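Local structure of minor fimbrium subunit Mfa5 (Porphyromonas gingivalis ATCC 33277, 6TO1) at residues S148-M160 against A391-T403. The protein serves as an accessory subunit of the minor (Mfa1) fimbriae, pili that mediate biofilm formation and adhesion to host cells and other oral bacteria. Residues are numbered along the deposited sequence; the frame is centred on the assembly and turned at random. Where two conformers were deposited one is given.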
loop_
_atom_site.group_PDB
_atom_site.type_symbol
_atom_site.label_atom_id
_atom_site.label_comp_id
_atom_site.label_asym_id
_atom_site.label_seq_id
_atom_site.Cartn_x
_atom_site.Cartn_y
_atom_site.Cartn_z
ATOM N N SER A 148 -34.408 19.240 -4.861
ATOM C CA SER A 148 -33.459 18.647 -3.924
ATOM C C SER A 148 -32.613 17.573 -4.602
ATOM O O SER A 148 -31.422 17.438 -4.306
ATOM C CB SER A 148 -34.202 18.040 -2.726
ATOM O OG SER A 148 -33.302 17.437 -1.829
ATOM N N ALA A 149 -33.210 16.795 -5.508
ATOM C CA ALA A 149 -32.419 15.830 -6.263
ATOM C C ALA A 149 -31.347 16.535 -7.093
ATOM O O ALA A 149 -30.219 16.047 -7.208
ATOM C CB ALA A 149 -33.332 14.998 -7.164
ATOM N N ILE A 150 -31.693 17.679 -7.691
ATOM C CA ILE A 150 -30.745 18.416 -8.526
ATOM C C ILE A 150 -29.613 18.987 -7.681
ATOM O O ILE A 150 -28.432 18.917 -8.058
ATOM C CB ILE A 150 -31.490 19.519 -9.303
ATOM C CG1 ILE A 150 -32.313 18.912 -10.427
ATOM C CG2 ILE A 150 -30.531 20.572 -9.832
ATOM C CD1 ILE A 150 -33.306 19.882 -11.058
ATOM N N ALA A 151 -29.953 19.585 -6.542
ATOM C CA ALA A 151 -28.935 20.154 -5.672
ATOM C C ALA A 151 -28.049 19.064 -5.078
ATOM O O ALA A 151 -26.814 19.185 -5.074
ATOM C CB ALA A 151 -29.595 20.970 -4.563
ATOM N N SER A 152 -28.666 17.981 -4.568
ATOM C CA SER A 152 -27.890 16.941 -3.908
ATOM C C SER A 152 -27.101 16.122 -4.917
ATOM O O SER A 152 -25.990 15.680 -4.616
ATOM C CB SER A 152 -28.804 16.027 -3.063
ATOM O OG SER A 152 -29.803 15.392 -3.839
ATOM N N GLY A 153 -27.652 15.911 -6.121
ATOM C CA GLY A 153 -26.920 15.156 -7.116
ATOM C C GLY A 153 -25.639 15.857 -7.519
ATOM O O GLY A 153 -24.598 15.227 -7.689
ATOM N N GLN A 154 -25.690 17.175 -7.660
ATOM C CA GLN A 154 -24.465 17.908 -7.960
ATOM C C GLN A 154 -23.473 17.801 -6.817
ATOM O O GLN A 154 -22.273 17.613 -7.042
ATOM C CB GLN A 154 -24.799 19.358 -8.253
ATOM C CG GLN A 154 -25.560 19.515 -9.532
ATOM C CD GLN A 154 -25.913 20.951 -9.769
ATOM O OE1 GLN A 154 -25.162 21.682 -10.414
ATOM N NE2 GLN A 154 -27.055 21.375 -9.244
ATOM N N ARG A 155 -23.954 17.907 -5.582
ATOM C CA ARG A 155 -23.073 17.771 -4.436
ATOM C C ARG A 155 -22.402 16.406 -4.414
ATOM O O ARG A 155 -21.213 16.309 -4.091
ATOM C CB ARG A 155 -23.846 18.029 -3.148
ATOM C CG ARG A 155 -22.935 18.004 -1.925
ATOM C CD ARG A 155 -23.720 18.018 -0.610
ATOM N NE ARG A 155 -22.896 17.537 0.501
ATOM C CZ ARG A 155 -22.300 18.325 1.393
ATOM N NH1 ARG A 155 -22.431 19.643 1.314
ATOM N NH2 ARG A 155 -21.568 17.793 2.365
ATOM N N PHE A 156 -23.151 15.343 -4.743
ATOM C CA PHE A 156 -22.576 14.002 -4.772
ATOM C C PHE A 156 -21.492 13.893 -5.845
ATOM O O PHE A 156 -20.427 13.307 -5.616
ATOM C CB PHE A 156 -23.670 12.948 -5.042
ATOM C CG PHE A 156 -24.767 12.903 -4.015
ATOM C CD1 PHE A 156 -24.553 13.339 -2.717
ATOM C CD2 PHE A 156 -26.012 12.400 -4.346
ATOM C CE1 PHE A 156 -25.570 13.282 -1.780
ATOM C CE2 PHE A 156 -27.035 12.341 -3.408
ATOM C CZ PHE A 156 -26.820 12.793 -2.129
ATOM N N VAL A 157 -21.772 14.411 -7.046
ATOM C CA VAL A 157 -20.773 14.376 -8.113
ATOM C C VAL A 157 -19.480 15.032 -7.646
ATOM O O VAL A 157 -18.390 14.470 -7.782
ATOM C CB VAL A 157 -21.318 15.048 -9.384
ATOM C CG1 VAL A 157 -20.201 15.328 -10.357
ATOM C CG2 VAL A 157 -22.410 14.159 -10.016
ATOM N N LYS A 158 -19.587 16.227 -7.086
ATOM C CA LYS A 158 -18.395 16.962 -6.675
ATOM C C LYS A 158 -17.669 16.295 -5.521
ATOM O O LYS A 158 -16.442 16.365 -5.449
ATOM C CB LYS A 158 -18.793 18.381 -6.295
ATOM C CG LYS A 158 -19.341 19.172 -7.466
ATOM C CD LYS A 158 -19.852 20.526 -7.002
ATOM C CE LYS A 158 -20.497 21.309 -8.127
ATOM N NZ LYS A 158 -21.237 22.494 -7.597
ATOM N N LYS A 159 -18.402 15.651 -4.614
ATOM C CA LYS A 159 -17.782 14.927 -3.516
ATOM C C LYS A 159 -17.028 13.697 -3.999
ATOM O O LYS A 159 -15.942 13.384 -3.492
ATOM C CB LYS A 159 -18.872 14.555 -2.504
ATOM C CG LYS A 159 -18.366 14.119 -1.170
ATOM C CD LYS A 159 -19.533 13.735 -0.281
ATOM C CE LYS A 159 -20.067 14.924 0.494
ATOM N NZ LYS A 159 -21.147 14.473 1.427
ATOM N N MET A 160 -17.561 12.988 -4.985
ATOM C CA MET A 160 -16.891 11.786 -5.470
ATOM C C MET A 160 -15.814 12.097 -6.496
ATOM O O MET A 160 -14.923 11.274 -6.692
ATOM C CB MET A 160 -17.957 10.824 -6.001
ATOM C CG MET A 160 -18.842 10.256 -4.865
ATOM S SD MET A 160 -19.981 8.945 -5.615
ATOM C CE MET A 160 -21.003 9.558 -6.356
ATOM N N ALA A 391 -29.592 16.641 6.606
ATOM C CA ALA A 391 -28.464 16.049 7.305
ATOM C C ALA A 391 -27.989 14.761 6.633
ATOM O O ALA A 391 -26.782 14.493 6.581
ATOM C CB ALA A 391 -28.828 15.785 8.764
ATOM N N ASN A 392 -28.913 13.937 6.133
ATOM C CA ASN A 392 -28.478 12.715 5.468
ATOM C C ASN A 392 -27.775 13.046 4.157
ATOM O O ASN A 392 -26.744 12.446 3.829
ATOM C CB ASN A 392 -29.669 11.788 5.231
ATOM C CG ASN A 392 -30.194 11.174 6.509
ATOM O OD1 ASN A 392 -29.487 11.079 7.509
ATOM N ND2 ASN A 392 -31.438 10.746 6.478
ATOM N N LEU A 393 -28.321 14.000 3.401
ATOM C CA LEU A 393 -27.729 14.380 2.120
ATOM C C LEU A 393 -26.325 14.936 2.309
ATOM O O LEU A 393 -25.414 14.628 1.530
ATOM C CB LEU A 393 -28.615 15.408 1.422
ATOM C CG LEU A 393 -30.011 14.965 1.003
ATOM C CD1 LEU A 393 -30.882 16.106 0.532
ATOM C CD2 LEU A 393 -29.902 13.887 -0.101
ATOM N N ALA A 394 -26.123 15.750 3.345
ATOM C CA ALA A 394 -24.821 16.376 3.531
ATOM C C ALA A 394 -23.747 15.347 3.854
ATOM O O ALA A 394 -22.585 15.519 3.464
ATOM C CB ALA A 394 -24.906 17.429 4.638
ATOM N N ALA A 395 -24.107 14.279 4.552
ATOM C CA ALA A 395 -23.142 13.292 4.998
ATOM C C ALA A 395 -22.842 12.207 3.969
ATOM O O ALA A 395 -21.882 11.455 4.155
ATOM C CB ALA A 395 -23.640 12.629 6.287
ATOM N N ALA A 396 -23.599 12.118 2.884
ATOM C CA ALA A 396 -23.540 10.921 2.059
ATOM C C ALA A 396 -22.348 10.907 1.102
ATOM O O ALA A 396 -21.948 11.934 0.549
ATOM C CB ALA A 396 -24.830 10.791 1.240
ATOM N N PHE A 397 -21.820 9.698 0.870
ATOM C CA PHE A 397 -20.817 9.419 -0.179
ATOM C C PHE A 397 -19.504 10.157 0.078
ATOM O O PHE A 397 -18.874 10.676 -0.848
ATOM C CB PHE A 397 -21.361 9.729 -1.584
ATOM C CG PHE A 397 -22.658 9.019 -1.866
ATOM C CD1 PHE A 397 -22.692 7.638 -1.893
ATOM C CD2 PHE A 397 -23.830 9.718 -2.018
ATOM C CE1 PHE A 397 -23.865 6.973 -2.081
ATOM C CE2 PHE A 397 -25.024 9.046 -2.211
ATOM C CZ PHE A 397 -25.036 7.683 -2.230
ATOM N N ASP A 398 -19.071 10.163 1.338
ATOM C CA ASP A 398 -17.884 10.931 1.710
ATOM C C ASP A 398 -16.610 10.318 1.138
ATOM O O ASP A 398 -15.715 11.043 0.684
ATOM C CB ASP A 398 -17.776 11.026 3.234
ATOM C CG ASP A 398 -18.455 12.256 3.802
ATOM O OD1 ASP A 398 -18.823 13.162 3.020
ATOM O OD2 ASP A 398 -18.622 12.313 5.044
ATOM N N ASN A 399 -16.487 8.990 1.176
ATOM C CA ASN A 399 -15.287 8.310 0.675
ATOM C C ASN A 399 -15.728 7.125 -0.174
ATOM O O ASN A 399 -15.690 5.974 0.267
ATOM C CB ASN A 399 -14.386 7.871 1.815
ATOM C CG ASN A 399 -13.784 9.036 2.549
ATOM O OD1 ASN A 399 -14.291 9.448 3.593
ATOM N ND2 ASN A 399 -12.707 9.593 2.003
ATOM N N ILE A 400 -16.156 7.411 -1.402
ATOM C CA ILE A 400 -16.595 6.321 -2.256
ATOM C C ILE A 400 -15.413 5.474 -2.685
ATOM O O ILE A 400 -15.563 4.280 -2.968
ATOM C CB ILE A 400 -17.371 6.862 -3.466
ATOM C CG1 ILE A 400 -18.172 5.722 -4.108
ATOM C CG2 ILE A 400 -16.460 7.487 -4.482
ATOM C CD1 ILE A 400 -19.348 5.242 -3.219
ATOM N N ALA A 401 -14.223 6.064 -2.734
ATOM C CA ALA A 401 -13.039 5.376 -3.205
ATOM C C ALA A 401 -12.248 4.880 -2.006
ATOM O O ALA A 401 -11.906 5.661 -1.116
ATOM C CB ALA A 401 -12.159 6.293 -4.057
ATOM N N GLN A 402 -12.006 3.579 -1.973
ATOM C CA GLN A 402 -11.151 2.972 -0.971
ATOM C C GLN A 402 -9.684 3.175 -1.331
ATOM O O GLN A 402 -9.309 3.242 -2.501
ATOM C CB GLN A 402 -11.454 1.476 -0.870
ATOM C CG GLN A 402 -10.585 0.732 0.128
ATOM C CD GLN A 402 -10.793 -0.777 0.114
ATOM O OE1 GLN A 402 -11.504 -1.335 -0.736
ATOM N NE2 GLN A 402 -10.176 -1.442 1.069
ATOM N N THR A 403 -8.850 3.244 -0.306
ATOM C CA THR A 403 -7.411 3.121 -0.470
ATOM C C THR A 403 -6.947 1.930 0.354
ATOM O O THR A 403 -7.479 1.670 1.444
ATOM C CB THR A 403 -6.672 4.383 -0.039
ATOM O OG1 THR A 403 -6.983 4.657 1.322
ATOM C CG2 THR A 403 -7.086 5.560 -0.910
#
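Lys159 and Arg155 of helix 148-160 reach across to carbonyls at and just beyond helix 391-395, and the way they do so illustrates how one ammonium group can gather several carbonyl oxygens and a carboxylate where a helix gives way to a loop. The setting is the von Willebrand factor A domain, an open-sheet alpha/beta fold; both segments lie on the same side of its mixed sheet, where Met160 and Phe397 both rest on Ile231 of strand 227-234. Lys159 NZ donates to Ala394 O at 2.7 Å. A second bond runs from NZ to Ala396 O (2.8 Å). The third, from NZ to Asp398 OD1 at 3.1 Å, doubles as a salt bridge, met on the syn side but 32° out of the carboxylate plane. A bend in the lysine chain (chi3 -89°) turns the ammonium toward this cluster. Ala394 O is shared: NZ stands above its carbonyl plane, and Arg155 NH2 adds a weak second bond. Deeper in, the edge of Phe397 meets the face of Phe156 in a T-shaped pair, planes at 76°, while Leu393 O lies at the rim of the Phe156 ring. Met160 SD approaches the Phe397 ring obliquely, and its CG packs on Ile400 CG2. At the other end, Leu393 CD1 touches Ser148 OG and CD2 packs against Ser152 CB. Ser152 OG is also hydrogen-bonded to Tyr363 OH. Within the helix, Ser148 O accepts twice, from Ser152 N and from Ser152 OG at 2.7 Å, the two donors arriving from opposite faces of its carbonyl plane.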